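Local coordinates for protein trehalose monomycolate transport factor A (Mycolicibacterium smegmatis MC2 155, PDB 6T84) that is required for MmpL3-dependent transport of trehalose monomycolate to the mycobacterial cell wall and for cell growth and elongation, and binds MmpL3 through its N-terminal part, at residues K19-D24 with E164-V169; V86-K91 with T130-A135. All blocks are in the same frame, centred on the assembly; numbering follows the deposited sequence.

Interaction 1: K19-D24 with E164-V169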
ATOM      1  N   LYS A  19      -5.645 -18.977   5.080  1.00 13.90           N
ATOM      2  CA  LYS A  19      -6.603 -19.800   5.831  1.00 15.73           C
ATOM      3  C   LYS A  19      -6.840 -19.228   7.237  1.00 15.15           C
ATOM      4  O   LYS A  19      -7.975 -19.164   7.695  1.00 15.43           O
ATOM      5  CB  LYS A  19      -6.101 -21.251   5.915  1.00 20.58           C
ATOM      6  CG  LYS A  19      -6.983 -22.165   6.743  1.00 26.77           C
ATOM      7  CD  LYS A  19      -6.271 -23.523   6.893  1.00 34.59           C
ATOM      8  CE  LYS A  19      -7.191 -24.555   7.559  1.00 42.94           C
ATOM      9  NZ  LYS A  19      -6.527 -25.889   7.690  1.00 70.21           N
ATOM     10  N   SER A  20      -5.790 -18.793   7.936  1.00 14.79           N
ATOM     11  CA  SER A  20      -6.002 -18.210   9.264  1.00 14.45           C
ATOM     12  C   SER A  20      -6.985 -17.052   9.203  1.00 14.26           C
ATOM     13  O   SER A  20      -7.810 -16.893  10.093  1.00 15.12           O
ATOM     14  CB  SER A  20      -4.681 -17.688   9.819  1.00 15.37           C
ATOM     15  OG  SER A  20      -3.772 -18.734  10.182  1.00 16.68           O
ATOM     16  N   HIS A  21      -6.883 -16.227   8.174  1.00 14.04           N
ATOM     17  CA  HIS A  21      -7.694 -15.016   8.024  1.00 13.85           C
ATOM     18  C   HIS A  21      -9.054 -15.292   7.379  1.00 14.04           C
ATOM     19  O   HIS A  21      -9.830 -14.345   7.221  1.00 15.93           O
ATOM     20  CB  HIS A  21      -6.907 -14.014   7.206  1.00 14.11           C
ATOM     21  CG  HIS A  21      -5.882 -13.300   8.023  1.00 14.24           C
ATOM     22  ND1 HIS A  21      -6.189 -12.176   8.772  1.00 15.98           N
ATOM     23  CD2 HIS A  21      -4.575 -13.561   8.255  1.00 14.38           C
ATOM     24  CE1 HIS A  21      -5.116 -11.788   9.444  1.00 16.28           C
ATOM     25  NE2 HIS A  21      -4.111 -12.586   9.124  1.00 15.15           N
ATOM     26  N   GLY A  22      -9.336 -16.531   6.953  1.00 14.17           N
ATOM     27  CA  GLY A  22     -10.577 -16.796   6.214  1.00 14.85           C
ATOM     28  C   GLY A  22     -10.583 -16.139   4.850  1.00 15.23           C
ATOM     29  O   GLY A  22     -11.677 -15.871   4.290  1.00 16.55           O
ATOM     30  N   PHE A  23      -9.411 -15.953   4.252  1.00 13.91           N
ATOM     31  CA  PHE A  23      -9.301 -15.325   2.941  1.00 13.18           C
ATOM     32  C   PHE A  23      -9.097 -16.403   1.874  1.00 12.98           C
ATOM     33  O   PHE A  23      -8.580 -17.474   2.182  1.00 14.97           O
ATOM     34  CB  PHE A  23      -8.075 -14.385   2.927  1.00 13.72           C
ATOM     35  CG  PHE A  23      -8.162 -13.191   3.848  1.00 14.33           C
ATOM     36  CD1 PHE A  23      -9.372 -12.766   4.420  1.00 14.89           C
ATOM     37  CD2 PHE A  23      -7.007 -12.439   4.081  1.00 14.49           C
ATOM     38  CE1 PHE A  23      -9.391 -11.622   5.236  1.00 15.24           C
ATOM     39  CE2 PHE A  23      -7.036 -11.249   4.874  1.00 15.75           C
ATOM     40  CZ  PHE A  23      -8.226 -10.881   5.474  1.00 15.70           C
ATOM     41  N   ASP A  24      -9.399 -16.084   0.626  1.00 12.75           N
ATOM     42  CA  ASP A  24      -9.157 -17.046  -0.446  1.00 12.58           C
ATOM     43  C   ASP A  24      -7.740 -16.891  -0.964  1.00 12.70           C
ATOM     44  O   ASP A  24      -7.149 -15.809  -0.917  1.00 14.82           O
ATOM     45  CB  ASP A  24     -10.147 -16.797  -1.609  1.00 13.56           C
ATOM     46  CG  ASP A  24     -11.554 -17.162  -1.204  1.00 16.45           C
ATOM     47  OD1 ASP A  24     -11.767 -18.197  -0.544  1.00 20.20           O
ATOM     48  OD2 ASP A  24     -12.474 -16.428  -1.558  1.00 16.88           O
ATOM     49  N   GLU A 164       1.523  -7.476  10.238  1.00 17.93           N
ATOM     50  CA  GLU A 164       1.763  -6.088  10.552  1.00 21.51           C
ATOM     51  C   GLU A 164       1.411  -5.197   9.364  1.00 19.03           C
ATOM     52  O   GLU A 164       0.948  -4.073   9.532  1.00 18.79           O
ATOM     53  CB  GLU A 164       3.239  -5.930  10.926  1.00 28.54           C
ATOM     54  CG  GLU A 164       3.637  -4.505  11.387  1.00 41.17           C
ATOM     55  CD  GLU A 164       2.785  -3.905  12.529  1.00 72.73           C
ATOM     56  OE1 GLU A 164       2.188  -4.639  13.353  1.00 45.83           O
ATOM     57  OE2 GLU A 164       2.724  -2.658  12.603  1.00 57.12           O
ATOM     58  N   GLY A 165       1.553  -5.714   8.140  1.00 18.25           N
ATOM     59  CA  GLY A 165       1.184  -4.932   6.966  1.00 18.52           C
ATOM     60  C   GLY A 165      -0.304  -4.671   6.889  1.00 17.41           C
ATOM     61  O   GLY A 165      -0.732  -3.582   6.468  1.00 17.47           O
ATOM     62  N   LEU A 166      -1.120  -5.674   7.258  1.00 17.08           N
ATOM     63  CA  LEU A 166      -2.564  -5.421   7.333  1.00 18.18           C
ATOM     64  C   LEU A 166      -2.849  -4.302   8.307  1.00 17.72           C
ATOM     65  O   LEU A 166      -3.650  -3.423   8.010  1.00 18.02           O
ATOM     66  CB  LEU A 166      -3.379  -6.655   7.744  1.00 18.62           C
ATOM     67  CG  LEU A 166      -3.390  -7.879   6.839  1.00 18.31           C
ATOM     68  CD1 LEU A 166      -4.242  -8.923   7.523  1.00 18.40           C
ATOM     69  CD2 LEU A 166      -3.920  -7.516   5.447  1.00 18.02           C
ATOM     70  N   ARG A 167      -2.205  -4.317   9.481  0.54 18.42           N
ATOM     71  CA  ARG A 167      -2.448  -3.238  10.437  0.54 19.97           C
ATOM     72  C   ARG A 167      -1.950  -1.902   9.901  0.54 18.50           C
ATOM     73  O   ARG A 167      -2.583  -0.859  10.124  0.54 19.43           O
ATOM     74  CB  ARG A 167      -1.789  -3.562  11.782  0.54 25.87           C
ATOM     75  CG  ARG A 167      -2.060  -2.537  12.866  0.54 35.03           C
ATOM     76  CD  ARG A 167      -3.548  -2.406  13.123  0.54 51.58           C
ATOM     77  NE  ARG A 167      -4.111  -3.656  13.629  0.54 78.46           N
ATOM     78  CZ  ARG A 167      -5.409  -3.876  13.805  0.54 44.46           C
ATOM     79  NH1 ARG A 167      -6.291  -2.932  13.515  0.54 42.17           N
ATOM     80  NH2 ARG A 167      -5.825  -5.043  14.274  0.54 42.29           N
ATOM     81  N   THR A 168      -0.799  -1.907   9.213  1.00 16.53           N
ATOM     82  CA  THR A 168      -0.238  -0.662   8.694  1.00 16.23           C
ATOM     83  C   THR A 168      -1.138  -0.051   7.616  1.00 16.22           C
ATOM     84  O   THR A 168      -1.383   1.165   7.625  1.00 16.86           O
ATOM     85  CB  THR A 168       1.162  -0.952   8.168  1.00 17.20           C
ATOM     86  OG1 THR A 168       1.960  -1.431   9.284  1.00 18.81           O
ATOM     87  CG2 THR A 168       1.847   0.371   7.642  1.00 17.78           C
ATOM     88  N   VAL A 169      -1.615  -0.872   6.661  1.00 16.42           N
ATOM     89  CA  VAL A 169      -2.437  -0.315   5.594  1.00 16.62           C
ATOM     90  C   VAL A 169      -3.740   0.232   6.151  1.00 16.88           C
ATOM     91  O   VAL A 169      -4.237   1.259   5.679  1.00 17.27           O
ATOM     92  CB  VAL A 169      -2.641  -1.293   4.408  1.00 16.99           C
ATOM     93  CG1 VAL A 169      -3.641  -2.375   4.770  1.00 17.16           C
ATOM     94  CG2 VAL A 169      -3.134  -0.496   3.189  1.00 17.84           C
TER
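His21 and Leu166 reach toward each other from opposite directions, and one leucine methyl carries the whole contact. Leu166 CD1 comes to 3.6 Å from His21 CE1. It sits 4.0 Å from both His21 ND1 and His21 NE2, so it addresses the far end of the imidazole at an oblique angle. The same methyl meets Phe23 differently. It lies near the plane of the phenyl ring, at the ring edge, 4.5 Å from Phe23 CE2. Leu166 CD1 is therefore shared by two rings. The CB of His21, not its ring, lies over the centre of one face of the Phe23 ring, 3.4 Å above the plane.

Leu166 projects from the long helix 159-175. Its CG is anti to the carbonyl carbon (chi1 -63°), and CD1 continues the chain in extended form (chi2 179°), which carries this methyl out to the two rings. On the other side, the chain turns at the end of helix 10-21. Gly22 has positive phi and closes a Schellman motif, with its N bonded to Lys19 O at 3.1 Å. The turn brings Phe23 next to His21, just before strand 24-26 at the sheet edge. Phe23 and Leu166 also both touch Val62 on strand 60-67, so the contact joins the two helices above that part of the sheet.

No hydrogen bond links the two segments. The polar hold comes from next door, where His21 NE2 is hydrogen-bonded to Asp163 OD1, nearly one turn before Leu166 on the same helix. Trp17 also meets the imidazole. The chemistry is thus mixed: an apolar methyl packs against an imidazole whose rotation is probably fixed by the carboxylate of Asp163, and that nearby negative charge may favour a protonated ring.

Interaction 2: V86-K91 with T130-A135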
ATOM      1  N   VAL A  86      -1.455  10.618  -1.997  1.00 16.74           N
ATOM      2  CA  VAL A  86      -0.353  10.771  -1.028  1.00 16.70           C
ATOM      3  C   VAL A  86       0.514   9.528  -1.124  1.00 16.71           C
ATOM      4  O   VAL A  86      -0.011   8.400  -1.157  1.00 17.37           O
ATOM      5  CB  VAL A  86      -0.906  10.964   0.396  1.00 16.89           C
ATOM      6  CG1 VAL A  86       0.265  11.068   1.454  1.00 17.19           C
ATOM      7  CG2 VAL A  86      -1.793  12.235   0.474  1.00 18.05           C
ATOM      8  N   ASP A  87       1.841   9.722  -1.130  1.00 15.80           N
ATOM      9  CA  ASP A  87       2.815   8.630  -1.185  1.00 14.45           C
ATOM     10  C   ASP A  87       3.814   8.905  -0.065  1.00 13.36           C
ATOM     11  O   ASP A  87       4.426   9.980  -0.027  1.00 14.56           O
ATOM     12  CB  ASP A  87       3.494   8.664  -2.568  1.00 15.18           C
ATOM     13  CG  ASP A  87       4.516   7.569  -2.784  1.00 15.73           C
ATOM     14  OD1 ASP A  87       5.453   7.502  -1.970  1.00 16.58           O
ATOM     15  OD2 ASP A  87       4.409   6.820  -3.796  1.00 18.22           O
ATOM     16  N   LEU A  88       3.927   7.964   0.838  1.00 12.23           N
ATOM     17  CA  LEU A  88       4.809   8.047   2.021  1.00 12.94           C
ATOM     18  C   LEU A  88       5.816   6.905   1.873  1.00 13.08           C
ATOM     19  O   LEU A  88       5.431   5.734   1.943  1.00 13.42           O
ATOM     20  CB  LEU A  88       3.923   7.838   3.257  1.00 14.19           C
ATOM     21  CG  LEU A  88       4.581   7.776   4.635  1.00 15.12           C
ATOM     22  CD1 LEU A  88       5.212   9.138   4.948  1.00 15.93           C
ATOM     23  CD2 LEU A  88       3.567   7.369   5.739  1.00 16.92           C
ATOM     24  N   ARG A  89       7.108   7.221   1.692  1.00 12.90           N
ATOM     25  CA  ARG A  89       8.084   6.176   1.391  1.00 14.16           C
ATOM     26  C   ARG A  89       9.380   6.445   2.139  1.00 14.11           C
ATOM     27  O   ARG A  89       9.672   7.583   2.529  1.00 14.68           O
ATOM     28  CB  ARG A  89       8.337   6.034  -0.114  1.00 16.07           C
ATOM     29  CG  ARG A  89       8.826   7.283  -0.758  1.00 17.19           C
ATOM     30  CD  ARG A  89       9.132   7.098  -2.251  1.00 17.56           C
ATOM     31  NE  ARG A  89       7.914   6.694  -2.987  1.00 17.92           N
ATOM     32  CZ  ARG A  89       7.929   6.013  -4.130  1.00 19.31           C
ATOM     33  NH1 ARG A  89       9.091   5.730  -4.714  1.00 21.63           N
ATOM     34  NH2 ARG A  89       6.783   5.636  -4.733  1.00 19.56           N
ATOM     35  N   LEU A  90      10.150   5.386   2.353  1.00 14.18           N
ATOM     36  CA  LEU A  90      11.420   5.566   3.075  1.00 14.49           C
ATOM     37  C   LEU A  90      12.295   6.572   2.329  1.00 15.70           C
ATOM     38  O   LEU A  90      12.349   6.598   1.100  1.00 16.62           O
ATOM     39  CB  LEU A  90      12.160   4.220   3.138  1.00 15.62           C
ATOM     40  CG  LEU A  90      11.457   3.134   3.905  1.00 18.52           C
ATOM     41  CD1 LEU A  90      12.271   1.835   3.910  1.00 20.82           C
ATOM     42  CD2 LEU A  90      11.148   3.588   5.338  1.00 19.65           C
ATOM     43  N   LYS A  91      13.051   7.363   3.092  1.00 16.36           N
ATOM     44  CA  LYS A  91      13.878   8.419   2.501  1.00 19.96           C
ATOM     45  C   LYS A  91      14.943   7.889   1.528  1.00 22.44           C
ATOM     46  O   LYS A  91      15.348   8.616   0.600  1.00 23.93           O
ATOM     47  CB  LYS A  91      14.471   9.293   3.614  1.00 23.74           C
ATOM     48  CG  LYS A  91      15.443   8.568   4.452  1.00 28.57           C
ATOM     49  CD  LYS A  91      15.965   9.509   5.558  1.00 35.42           C
ATOM     50  CE  LYS A  91      17.119   8.891   6.352  1.00 44.93           C
ATOM     51  NZ  LYS A  91      16.665   7.943   7.409  1.00 58.50           N
ATOM     52  N   THR A 130       3.305  10.820  14.017  1.00 13.10           N
ATOM     53  CA  THR A 130       3.605   9.651  14.834  1.00 14.14           C
ATOM     54  C   THR A 130       3.657   8.392  13.976  1.00 13.49           C
ATOM     55  O   THR A 130       4.586   7.593  14.112  1.00 14.45           O
ATOM     56  CB  THR A 130       2.580   9.527  15.968  1.00 16.04           C
ATOM     57  OG1 THR A 130       2.621  10.730  16.750  1.00 17.71           O
ATOM     58  CG2 THR A 130       2.835   8.312  16.883  1.00 17.32           C
ATOM     59  N   PHE A 131       2.666   8.191  13.087  1.00 13.23           N
ATOM     60  CA  PHE A 131       2.641   7.010  12.229  1.00 12.98           C
ATOM     61  C   PHE A 131       3.920   6.878  11.385  1.00 12.41           C
ATOM     62  O   PHE A 131       4.455   5.774  11.224  1.00 13.34           O
ATOM     63  CB  PHE A 131       1.391   7.103  11.346  1.00 14.34           C
ATOM     64  CG  PHE A 131       1.258   5.971  10.347  1.00 14.54           C
ATOM     65  CD1 PHE A 131       0.932   4.689  10.760  1.00 15.31           C
ATOM     66  CD2 PHE A 131       1.493   6.207   9.018  1.00 14.71           C
ATOM     67  CE1 PHE A 131       0.840   3.636   9.829  1.00 15.15           C
ATOM     68  CE2 PHE A 131       1.399   5.165   8.077  1.00 15.40           C
ATOM     69  CZ  PHE A 131       1.052   3.891   8.493  1.00 15.48           C
ATOM     70  N   ALA A 132       4.364   7.964  10.768  1.00 11.84           N
ATOM     71  CA  ALA A 132       5.560   7.871   9.922  1.00 12.60           C
ATOM     72  C   ALA A 132       6.786   7.422  10.713  1.00 12.94           C
ATOM     73  O   ALA A 132       7.696   6.798  10.156  1.00 13.68           O
ATOM     74  CB  ALA A 132       5.865   9.208   9.262  1.00 14.17           C
ATOM     75  N   HIS A 133       6.825   7.779  11.990  1.00 12.90           N
ATOM     76  CA  HIS A 133       7.913   7.296  12.854  1.00 13.05           C
ATOM     77  C   HIS A 133       7.677   5.883  13.393  1.00 14.70           C
ATOM     78  O   HIS A 133       8.659   5.165  13.669  1.00 16.57           O
ATOM     79  CB  HIS A 133       8.048   8.262  14.059  1.00 13.24           C
ATOM     80  CG  HIS A 133       8.768   9.512  13.716  1.00 14.01           C
ATOM     81  ND1 HIS A 133       8.178  10.713  13.399  1.00 15.13           N
ATOM     82  CD2 HIS A 133      10.096   9.747  13.726  1.00 12.85           C
ATOM     83  CE1 HIS A 133       9.120  11.629  13.213  1.00 13.82           C
ATOM     84  NE2 HIS A 133      10.287  11.061  13.423  1.00 14.85           N
ATOM     85  N   THR A 134       6.418   5.458  13.619  1.00 14.53           N
ATOM     86  CA  THR A 134       6.166   4.163  14.258  1.00 16.21           C
ATOM     87  C   THR A 134       5.958   3.012  13.288  1.00 16.30           C
ATOM     88  O   THR A 134       6.217   1.862  13.650  1.00 17.75           O
ATOM     89  CB  THR A 134       4.958   4.214  15.205  1.00 18.70           C
ATOM     90  OG1 THR A 134       3.803   4.620  14.494  1.00 20.27           O
ATOM     91  CG2 THR A 134       5.153   5.233  16.333  1.00 19.16           C
ATOM     92  N   ALA A 135       5.507   3.281  12.070  1.00 14.93           N
ATOM     93  CA  ALA A 135       5.264   2.191  11.133  1.00 15.36           C
ATOM     94  C   ALA A 135       6.560   1.443  10.866  1.00 16.32           C
ATOM     95  O   ALA A 135       7.615   2.070  10.718  1.00 16.45           O
ATOM     96  CB  ALA A 135       4.676   2.772   9.832  1.00 15.76           C
TER
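A helix packed on an antiparallel sheet brings Leu88, on strand 86-90, against Phe131 and Ala132 near the C-terminal end of helix 126-134. The contact is buried and wholly apolar. Leu88 CD2 lies at the edge of the Phe131 ring, near its plane, 3.9 Å from Phe131 CE2. The other methyl turns to the alanine, with Leu88 CD1 4.4 Å from Ala132 CB. Leu88 has CG anti to the backbone N (chi1 176°), and its branch spreads the two methyls over two helix residues.

Strand 86-90 runs between 141-144 and 110-114 in the nine-stranded sheet, and Leu88 faces the helical layer. There it also touches Phe172 of helix 159-175. Phe131 reaches that helix too, at Thr168, Gln171 and Leu175. One face of its ring is covered by Ala135 CB, 3.9 Å above the plane and offset toward the rim.

Arg89 and Asp87 stand on the other side of the strand. They form a side-on salt bridge: Arg89 NE bonds Asp87 OD1 at 2.8 Å, nearly straight at 176°, and Arg89 NH2 bonds Asp87 OD2 at 2.8 Å. Arg89 NH1 is held by Lys94 O.

In the fold
This is most of the N-terminal domain, probably cytoplasmic, which binds MmpL3. Helix 10-21 comes first in the chain and leads into edge strand 24-26. Its end is later met by helix 159-175, and interaction 1 closes a loop with 139 residues between its segments. That loop contains most of the sheet. Interaction 2 is nested inside it: strand 86-90 is followed by strands 102-107 and 110-114, then by helices 117-123 and 126-134, whose end returns to the strand. The two contacts do not cross. Their centres are about 20 Å apart, yet their segments touch, with Thr168 CG2 3.7 Å from Phe131 CZ. Helix 159-175 thus connects the N-terminal helix with the helix of interaction 2.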